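Local coordinates for endosialidase (PDB 4HIZ), which cleaves alpha-2,8 and alpha-2,9 linkages within sialic acid polymers and probably serves the phage in breaking down polysialic acid capsules, at residues A[348-360]-A[397-409]. Numbering follows the deposited sequence.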
ATOM      1  N   ALA A 348       4.271  14.982 -36.842  1.00 12.76           N
ATOM      2  CA  ALA A 348       4.413  13.640 -36.286  1.00 12.77           C
ATOM      3  C   ALA A 348       3.105  13.245 -35.619  1.00 13.21           C
ATOM      4  O   ALA A 348       2.222  14.091 -35.419  1.00 13.56           O
ATOM      5  CB  ALA A 348       5.518  13.651 -35.200  1.00 13.48           C
ATOM      6  N   GLU A 349       3.000  11.954 -35.289  1.00 13.33           N
ATOM      7  CA  GLU A 349       2.041  11.475 -34.286  1.00 13.19           C
ATOM      8  C   GLU A 349       0.623  11.961 -34.469  1.00 13.50           C
ATOM      9  O   GLU A 349       0.071  12.651 -33.603  1.00 13.65           O
ATOM     10  CB  GLU A 349       2.560  11.846 -32.890  1.00 13.57           C
ATOM     11  CG  GLU A 349       3.791  11.021 -32.545  1.00 15.26           C
ATOM     12  CD  GLU A 349       4.458  11.425 -31.230  1.00 17.31           C
ATOM     13  OE1 GLU A 349       3.971  12.363 -30.554  1.00 16.71           O
ATOM     14  OE2 GLU A 349       5.493  10.807 -30.884  1.00 19.81           O
ATOM     15  N   PRO A 350       0.001  11.582 -35.587  1.00 12.43           N
ATOM     16  CA  PRO A 350      -1.404  11.941 -35.796  1.00 11.90           C
ATOM     17  C   PRO A 350      -2.343  11.272 -34.786  1.00 11.68           C
ATOM     18  O   PRO A 350      -2.192  10.078 -34.525  1.00 12.73           O
ATOM     19  CB  PRO A 350      -1.705  11.406 -37.203  1.00 12.93           C
ATOM     20  CG  PRO A 350      -0.705  10.256 -37.372  1.00 13.24           C
ATOM     21  CD  PRO A 350       0.552  10.779 -36.699  1.00 13.39           C
ATOM     22  N   CYS A 351      -3.296  12.034 -34.259  1.00 10.79           N
ATOM     23  CA  CYS A 351      -4.394  11.421 -33.505  1.00 11.38           C
ATOM     24  C   CYS A 351      -5.523  11.352 -34.507  1.00 11.87           C
ATOM     25  O   CYS A 351      -5.816  12.343 -35.203  1.00 11.55           O
ATOM     26  CB  CYS A 351      -4.812  12.298 -32.330  1.00 12.77           C
ATOM     27  SG  CYS A 351      -3.575  12.293 -30.982  1.00 15.52           S
ATOM     28  N   ILE A 352      -6.161  10.192 -34.596  1.00 11.96           N
ATOM     29  CA  ILE A 352      -7.226  10.034 -35.585  1.00 11.51           C
ATOM     30  C   ILE A 352      -8.484   9.462 -34.948  1.00 12.42           C
ATOM     31  O   ILE A 352      -8.400   8.558 -34.108  1.00 12.96           O
ATOM     32  CB  ILE A 352      -6.812   9.117 -36.762  1.00 12.38           C
ATOM     33  CG1 ILE A 352      -6.269   7.767 -36.272  1.00 13.09           C
ATOM     34  CG2 ILE A 352      -5.755   9.812 -37.612  1.00 12.46           C
ATOM     35  CD1 ILE A 352      -6.002   6.754 -37.431  1.00 14.28           C
ATOM     36  N   LYS A 353      -9.647   9.999 -35.327  1.00 12.21           N
ATOM     37  CA  LYS A 353     -10.925   9.485 -34.819  1.00 12.01           C
ATOM     38  C   LYS A 353     -11.981   9.589 -35.913  1.00 12.77           C
ATOM     39  O   LYS A 353     -12.111  10.614 -36.568  1.00 13.68           O
ATOM     40  CB  LYS A 353     -11.387  10.252 -33.578  1.00 12.54           C
ATOM     41  CG  LYS A 353     -10.486  10.034 -32.331  1.00 13.56           C
ATOM     42  CD  LYS A 353     -10.572   8.577 -31.838  1.00 15.00           C
ATOM     43  CE  LYS A 353      -9.502   8.242 -30.753  1.00 16.05           C
ATOM     44  NZ  LYS A 353      -8.077   8.451 -31.326  1.00 15.22           N
ATOM     45  N   TYR A 354     -12.736   8.519 -36.076  1.00 12.51           N
ATOM     46  CA  TYR A 354     -13.824   8.478 -37.062  1.00 12.91           C
ATOM     47  C   TYR A 354     -15.159   8.654 -36.370  1.00 13.49           C
ATOM     48  O   TYR A 354     -15.457   7.940 -35.388  1.00 14.39           O
ATOM     49  CB  TYR A 354     -13.757   7.131 -37.769  1.00 14.41           C
ATOM     50  CG  TYR A 354     -14.761   6.889 -38.862  1.00 17.84           C
ATOM     51  CD1 TYR A 354     -14.531   7.352 -40.154  1.00 19.39           C
ATOM     52  CD2 TYR A 354     -15.901   6.138 -38.617  1.00 20.56           C
ATOM     53  CE1 TYR A 354     -15.450   7.075 -41.187  1.00 22.90           C
ATOM     54  CE2 TYR A 354     -16.805   5.878 -39.636  1.00 23.36           C
ATOM     55  CZ  TYR A 354     -16.570   6.354 -40.896  1.00 25.69           C
ATOM     56  OH  TYR A 354     -17.481   6.062 -41.919  1.00 29.95           O
ATOM     57  N   TYR A 355     -15.969   9.594 -36.871  1.00 13.16           N
ATOM     58  CA  TYR A 355     -17.330   9.775 -36.363  1.00 13.87           C
ATOM     59  C   TYR A 355     -18.278  10.016 -37.516  1.00 15.12           C
ATOM     60  O   TYR A 355     -18.075  10.948 -38.302  1.00 15.56           O
ATOM     61  CB  TYR A 355     -17.410  11.021 -35.487  1.00 15.14           C
ATOM     62  CG  TYR A 355     -16.625  10.965 -34.224  1.00 15.23           C
ATOM     63  CD1 TYR A 355     -17.171  10.386 -33.085  1.00 15.79           C
ATOM     64  CD2 TYR A 355     -15.355  11.515 -34.149  1.00 15.52           C
ATOM     65  CE1 TYR A 355     -16.472  10.359 -31.887  1.00 16.72           C
ATOM     66  CE2 TYR A 355     -14.640  11.494 -32.960  1.00 16.44           C
ATOM     67  CZ  TYR A 355     -15.210  10.902 -31.837  1.00 17.92           C
ATOM     68  OH  TYR A 355     -14.535  10.884 -30.644  1.00 19.61           O
ATOM     69  N   ASP A 356     -19.316   9.188 -37.608  1.00 16.71           N
ATOM     70  CA  ASP A 356     -20.393   9.440 -38.559  1.00 18.12           C
ATOM     71  C   ASP A 356     -19.880   9.680 -39.974  1.00 17.14           C
ATOM     72  O   ASP A 356     -20.306  10.623 -40.650  1.00 17.60           O
ATOM     73  CB  ASP A 356     -21.197  10.650 -38.113  1.00 22.41           C
ATOM     74  CG  ASP A 356     -21.874  10.420 -36.788  1.00 28.75           C
ATOM     75  OD1 ASP A 356     -22.247   9.246 -36.512  1.00 30.11           O
ATOM     76  OD2 ASP A 356     -22.029  11.391 -36.000  1.00 32.68           O
ATOM     77  N   GLY A 357     -18.968   8.833 -40.422  1.00 16.68           N
ATOM     78  CA  GLY A 357     -18.532   8.877 -41.808  1.00 16.18           C
ATOM     79  C   GLY A 357     -17.400   9.850 -42.090  1.00 17.12           C
ATOM     80  O   GLY A 357     -16.939   9.925 -43.218  1.00 17.63           O
ATOM     81  N   ILE A 358     -16.928  10.569 -41.068  1.00 15.13           N
ATOM     82  CA  ILE A 358     -15.866  11.558 -41.266  1.00 15.56           C
ATOM     83  C   ILE A 358     -14.679  11.167 -40.411  1.00 14.14           C
ATOM     84  O   ILE A 358     -14.836  10.813 -39.249  1.00 14.11           O
ATOM     85  CB  ILE A 358     -16.340  12.983 -40.940  1.00 18.00           C
ATOM     86  CG1 ILE A 358     -17.495  13.342 -41.885  1.00 22.94           C
ATOM     87  CG2 ILE A 358     -15.174  14.012 -41.095  1.00 16.72           C
ATOM     88  CD1 ILE A 358     -18.024  14.705 -41.709  1.00 26.55           C
ATOM     89  N   LEU A 359     -13.489  11.204 -40.992  1.00 14.08           N
ATOM     90  CA  LEU A 359     -12.285  10.870 -40.254  1.00 14.16           C
ATOM     91  C   LEU A 359     -11.612  12.207 -39.918  1.00 13.89           C
ATOM     92  O   LEU A 359     -11.328  12.994 -40.809  1.00 14.30           O
ATOM     93  CB  LEU A 359     -11.371  10.028 -41.178  1.00 15.31           C
ATOM     94  CG  LEU A 359     -10.037   9.574 -40.569  1.00 16.68           C
ATOM     95  CD1 LEU A 359     -10.282   8.749 -39.271  1.00 18.10           C
ATOM     96  CD2 LEU A 359      -9.287   8.756 -41.652  1.00 16.53           C
ATOM     97  N   TYR A 360     -11.364  12.457 -38.626  1.00 12.48           N
ATOM     98  CA  TYR A 360     -10.655  13.667 -38.167  1.00 13.05           C
ATOM     99  C   TYR A 360      -9.254  13.298 -37.755  1.00 12.45           C
ATOM    100  O   TYR A 360      -9.011  12.193 -37.271  1.00 12.42           O
ATOM    101  CB  TYR A 360     -11.401  14.249 -36.939  1.00 13.15           C
ATOM    102  CG  TYR A 360     -12.819  14.661 -37.276  1.00 12.82           C
ATOM    103  CD1 TYR A 360     -13.080  15.915 -37.843  1.00 14.22           C
ATOM    104  CD2 TYR A 360     -13.896  13.788 -37.053  1.00 12.66           C
ATOM    105  CE1 TYR A 360     -14.380  16.306 -38.186  1.00 14.20           C
ATOM    106  CE2 TYR A 360     -15.205  14.168 -37.370  1.00 14.08           C
ATOM    107  CZ  TYR A 360     -15.434  15.424 -37.939  1.00 15.13           C
ATOM    108  OH  TYR A 360     -16.714  15.804 -38.261  1.00 16.51           O
ATOM    109  N   THR A 397       3.688  18.588 -28.831  1.00 12.13           N
ATOM    110  CA  THR A 397       2.602  17.821 -28.200  1.00 12.19           C
ATOM    111  C   THR A 397       1.743  17.153 -29.266  1.00 12.94           C
ATOM    112  O   THR A 397       1.417  17.771 -30.297  1.00 13.03           O
ATOM    113  CB  THR A 397       1.738  18.717 -27.250  1.00 13.19           C
ATOM    114  OG1 THR A 397       0.727  17.920 -26.617  1.00 13.11           O
ATOM    115  CG2 THR A 397       1.029  19.856 -27.982  1.00 14.13           C
ATOM    116  N   ASN A 398       1.349  15.902 -29.016  1.00 12.87           N
ATOM    117  CA  ASN A 398       0.219  15.376 -29.775  1.00 12.29           C
ATOM    118  C   ASN A 398      -1.052  16.075 -29.289  1.00 11.97           C
ATOM    119  O   ASN A 398      -1.073  16.658 -28.196  1.00 12.07           O
ATOM    120  CB  ASN A 398       0.107  13.836 -29.702  1.00 11.77           C
ATOM    121  CG  ASN A 398      -0.228  13.344 -28.318  1.00 13.01           C
ATOM    122  OD1 ASN A 398       0.291  13.868 -27.364  1.00 14.74           O
ATOM    123  ND2 ASN A 398      -1.061  12.344 -28.203  1.00 11.68           N
ATOM    124  N   LEU A 399      -2.115  16.003 -30.085  1.00 11.18           N
ATOM    125  CA  LEU A 399      -3.357  16.721 -29.795  1.00 11.00           C
ATOM    126  C   LEU A 399      -4.542  15.756 -29.834  1.00 11.26           C
ATOM    127  O   LEU A 399      -5.328  15.744 -30.792  1.00 11.88           O
ATOM    128  CB  LEU A 399      -3.597  17.857 -30.796  1.00 11.37           C
ATOM    129  CG  LEU A 399      -2.588  19.029 -30.744  1.00 11.76           C
ATOM    130  CD1 LEU A 399      -2.988  20.108 -31.778  1.00 12.91           C
ATOM    131  CD2 LEU A 399      -2.550  19.655 -29.361  1.00 12.88           C
ATOM    132  N   PRO A 400      -4.666  14.916 -28.814  1.00 10.22           N
ATOM    133  CA  PRO A 400      -5.789  13.961 -28.800  1.00 10.08           C
ATOM    134  C   PRO A 400      -7.106  14.673 -28.552  1.00 10.83           C
ATOM    135  O   PRO A 400      -7.175  15.809 -28.017  1.00 11.65           O
ATOM    136  CB  PRO A 400      -5.425  12.993 -27.660  1.00 10.22           C
ATOM    137  CG  PRO A 400      -4.699  13.915 -26.678  1.00  9.18           C
ATOM    138  CD  PRO A 400      -3.814  14.794 -27.614  1.00  9.41           C
ATOM    139  N   PHE A 401      -8.190  14.021 -28.959  1.00 11.37           N
ATOM    140  CA  PHE A 401      -9.457  14.728 -28.972  1.00 12.00           C
ATOM    141  C   PHE A 401     -10.606  13.745 -29.017  1.00 11.52           C
ATOM    142  O   PHE A 401     -10.419  12.558 -29.341  1.00 12.06           O
ATOM    143  CB  PHE A 401      -9.546  15.666 -30.194  1.00 11.01           C
ATOM    144  CG  PHE A 401      -9.541  14.936 -31.514  1.00 11.98           C
ATOM    145  CD1 PHE A 401      -8.322  14.617 -32.129  1.00 11.67           C
ATOM    146  CD2 PHE A 401     -10.743  14.564 -32.134  1.00 11.72           C
ATOM    147  CE1 PHE A 401      -8.295  13.931 -33.364  1.00 12.48           C
ATOM    148  CE2 PHE A 401     -10.708  13.884 -33.383  1.00 12.26           C
ATOM    149  CZ  PHE A 401      -9.497  13.560 -33.967  1.00 11.85           C
ATOM    150  N   ALA A 402     -11.794  14.240 -28.683  1.00 11.18           N
ATOM    151  CA  ALA A 402     -13.027  13.506 -28.993  1.00 11.20           C
ATOM    152  C   ALA A 402     -14.058  14.466 -29.575  1.00 13.02           C
ATOM    153  O   ALA A 402     -13.974  15.678 -29.340  1.00 13.75           O
ATOM    154  CB  ALA A 402     -13.599  12.891 -27.675  1.00 11.33           C
ATOM    155  N   LYS A 403     -15.038  13.931 -30.314  1.00 12.90           N
ATOM    156  CA  LYS A 403     -16.139  14.750 -30.834  1.00 12.37           C
ATOM    157  C   LYS A 403     -17.341  14.574 -29.916  1.00 13.58           C
ATOM    158  O   LYS A 403     -17.750  13.438 -29.621  1.00 15.22           O
ATOM    159  CB  LYS A 403     -16.529  14.327 -32.263  1.00 12.98           C
ATOM    160  CG  LYS A 403     -17.593  15.226 -32.857  1.00 12.84           C
ATOM    161  CD  LYS A 403     -17.724  14.927 -34.376  1.00 14.70           C
ATOM    162  CE  LYS A 403     -18.712  15.864 -35.033  1.00 16.64           C
ATOM    163  NZ  LYS A 403     -20.110  15.484 -34.614  1.00 18.07           N
ATOM    164  N   VAL A 404     -17.885  15.688 -29.431  1.00 14.33           N
ATOM    165  CA  VAL A 404     -19.084  15.639 -28.591  1.00 17.28           C
ATOM    166  C   VAL A 404     -20.048  16.632 -29.220  1.00 17.31           C
ATOM    167  O   VAL A 404     -19.791  17.830 -29.241  1.00 17.24           O
ATOM    168  CB  VAL A 404     -18.778  16.047 -27.135  1.00 21.57           C
ATOM    169  CG1 VAL A 404     -20.047  15.983 -26.281  1.00 24.67           C
ATOM    170  CG2 VAL A 404     -17.700  15.146 -26.526  1.00 22.07           C
ATOM    171  N   GLY A 405     -21.144  16.133 -29.769  1.00 17.77           N
ATOM    172  CA  GLY A 405     -22.031  16.983 -30.538  1.00 17.51           C
ATOM    173  C   GLY A 405     -21.273  17.617 -31.687  1.00 16.91           C
ATOM    174  O   GLY A 405     -20.523  16.943 -32.406  1.00 16.91           O
ATOM    175  N   ASP A 406     -21.440  18.926 -31.837  1.00 16.78           N
ATOM    176  CA  ASP A 406     -20.878  19.642 -32.967  1.00 18.20           C
ATOM    177  C   ASP A 406     -19.384  19.932 -32.819  1.00 15.68           C
ATOM    178  O   ASP A 406     -18.769  20.463 -33.748  1.00 16.34           O
ATOM    179  CB  ASP A 406     -21.601  20.977 -33.151  1.00 24.71           C
ATOM    180  CG  ASP A 406     -23.027  20.828 -33.695  1.00 32.24           C
ATOM    181  OD1 ASP A 406     -23.390  19.758 -34.241  1.00 32.63           O
ATOM    182  OD2 ASP A 406     -23.784  21.821 -33.600  1.00 37.56           O
ATOM    183  N   TYR A 407     -18.810  19.606 -31.665  1.00 14.57           N
ATOM    184  CA  TYR A 407     -17.470  20.081 -31.335  1.00 14.46           C
ATOM    185  C   TYR A 407     -16.433  18.998 -31.173  1.00 13.77           C
ATOM    186  O   TYR A 407     -16.713  17.917 -30.662  1.00 14.78           O
ATOM    187  CB  TYR A 407     -17.517  20.843 -29.994  1.00 16.35           C
ATOM    188  CG  TYR A 407     -18.357  22.077 -30.076  1.00 20.92           C
ATOM    189  CD1 TYR A 407     -17.805  23.295 -30.475  1.00 21.73           C
ATOM    190  CD2 TYR A 407     -19.710  22.039 -29.735  1.00 26.30           C
ATOM    191  CE1 TYR A 407     -18.585  24.450 -30.535  1.00 26.32           C
ATOM    192  CE2 TYR A 407     -20.496  23.178 -29.794  1.00 30.38           C
ATOM    193  CZ  TYR A 407     -19.936  24.372 -30.208  1.00 31.90           C
ATOM    194  OH  TYR A 407     -20.742  25.487 -30.261  1.00 36.28           O
ATOM    195  N   LEU A 408     -15.207  19.321 -31.555  1.00 12.62           N
ATOM    196  CA  LEU A 408     -14.060  18.535 -31.129  1.00 12.68           C
ATOM    197  C   LEU A 408     -13.502  19.200 -29.890  1.00 12.93           C
ATOM    198  O   LEU A 408     -13.245  20.418 -29.892  1.00 14.28           O
ATOM    199  CB  LEU A 408     -12.955  18.553 -32.206  1.00 12.55           C
ATOM    200  CG  LEU A 408     -13.344  17.931 -33.564  1.00 13.23           C
ATOM    201  CD1 LEU A 408     -12.100  17.816 -34.432  1.00 13.38           C
ATOM    202  CD2 LEU A 408     -13.967  16.559 -33.375  1.00 13.48           C
ATOM    203  N   TYR A 409     -13.299  18.408 -28.842  1.00 11.84           N
ATOM    204  CA  TYR A 409     -12.575  18.860 -27.635  1.00 11.55           C
ATOM    205  C   TYR A 409     -11.149  18.355 -27.791  1.00 11.64           C
ATOM    206  O   TYR A 409     -10.914  17.131 -27.786  1.00 11.67           O
ATOM    207  CB  TYR A 409     -13.191  18.261 -26.373  1.00 13.65           C
ATOM    208  CG  TYR A 409     -14.485  18.870 -25.933  1.00 17.83           C
ATOM    209  CD1 TYR A 409     -15.675  18.562 -26.567  1.00 22.40           C
ATOM    210  CD2 TYR A 409     -14.531  19.708 -24.830  1.00 20.34           C
ATOM    211  CE1 TYR A 409     -16.863  19.102 -26.121  1.00 25.88           C
ATOM    212  CE2 TYR A 409     -15.706  20.240 -24.394  1.00 23.44           C
ATOM    213  CZ  TYR A 409     -16.872  19.930 -25.037  1.00 25.74           C
ATOM    214  OH  TYR A 409     -18.066  20.463 -24.597  1.00 27.83           O
TER
HETATM  215  O   HOH W   1      -1.667  14.723 -32.712  1.00 13.42           O
HETATM  216  O   HOH W   2      -7.903  11.321 -30.447  1.00 16.05           O
HETATM  217  O   HOH W   3     -20.395  12.721 -34.204  1.00 32.34           O
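Lys403 runs along the face of the Tyr355 ring, and its side chain, followed outward, shows how two neighbouring sheets of the catalytic propeller meet at one end of their contact. Lys403 CB sits over the middle of the Tyr355 ring, 3.5 Å from the centroid, in a CH-pi contact. With CG anti to the backbone N (chi1 -176°), the Lys403 chain runs back past the ring toward the root of Tyr355, the two side chains passing in opposite directions. CD touches both Tyr355 CB and Tyr360 CE2, and Lys403 CE comes within 3.8 Å of Tyr360 OH. A bend at the end of the chain turns NZ into the 404-407 beta turn, where Lys403 NZ donates to Gly405 O at 2.7 Å; through a water it also reaches Asp356 OD2 in the facing hairpin turn. The tyrosine is gripped at its other end: Lys403 N donates to Tyr355 OH at 3.1 Å, nearly straight at 165°, so one residue holds both the ring face and the hydroxyl.

Farther along, Phe401 turns its ring toward the facing hairpin. Phe401 CZ reaches Tyr360 CB at 3.6 Å, while Lys353 CG lies over one face and Cys351 O meets the edge. Beyond it, Cys351 SG rests 3.5 Å from Pro400 CA. Two waters bridge the segments: one takes the N-H of Leu399 and donates to Glu349 O, the other accepts from both Lys353 NZ and Phe401 N; that lysine also forms a salt bridge with Asp88.

Strands 347-355 and 401-404 run nearly parallel, 23° apart, each an outermost strand of its own sheet: the hairpin 347-365 packs against hairpin 401-413 through side chains, two of them resting on facing backbone atoms, and through bridging water, while strand 291-297 adjoins the first of these edges.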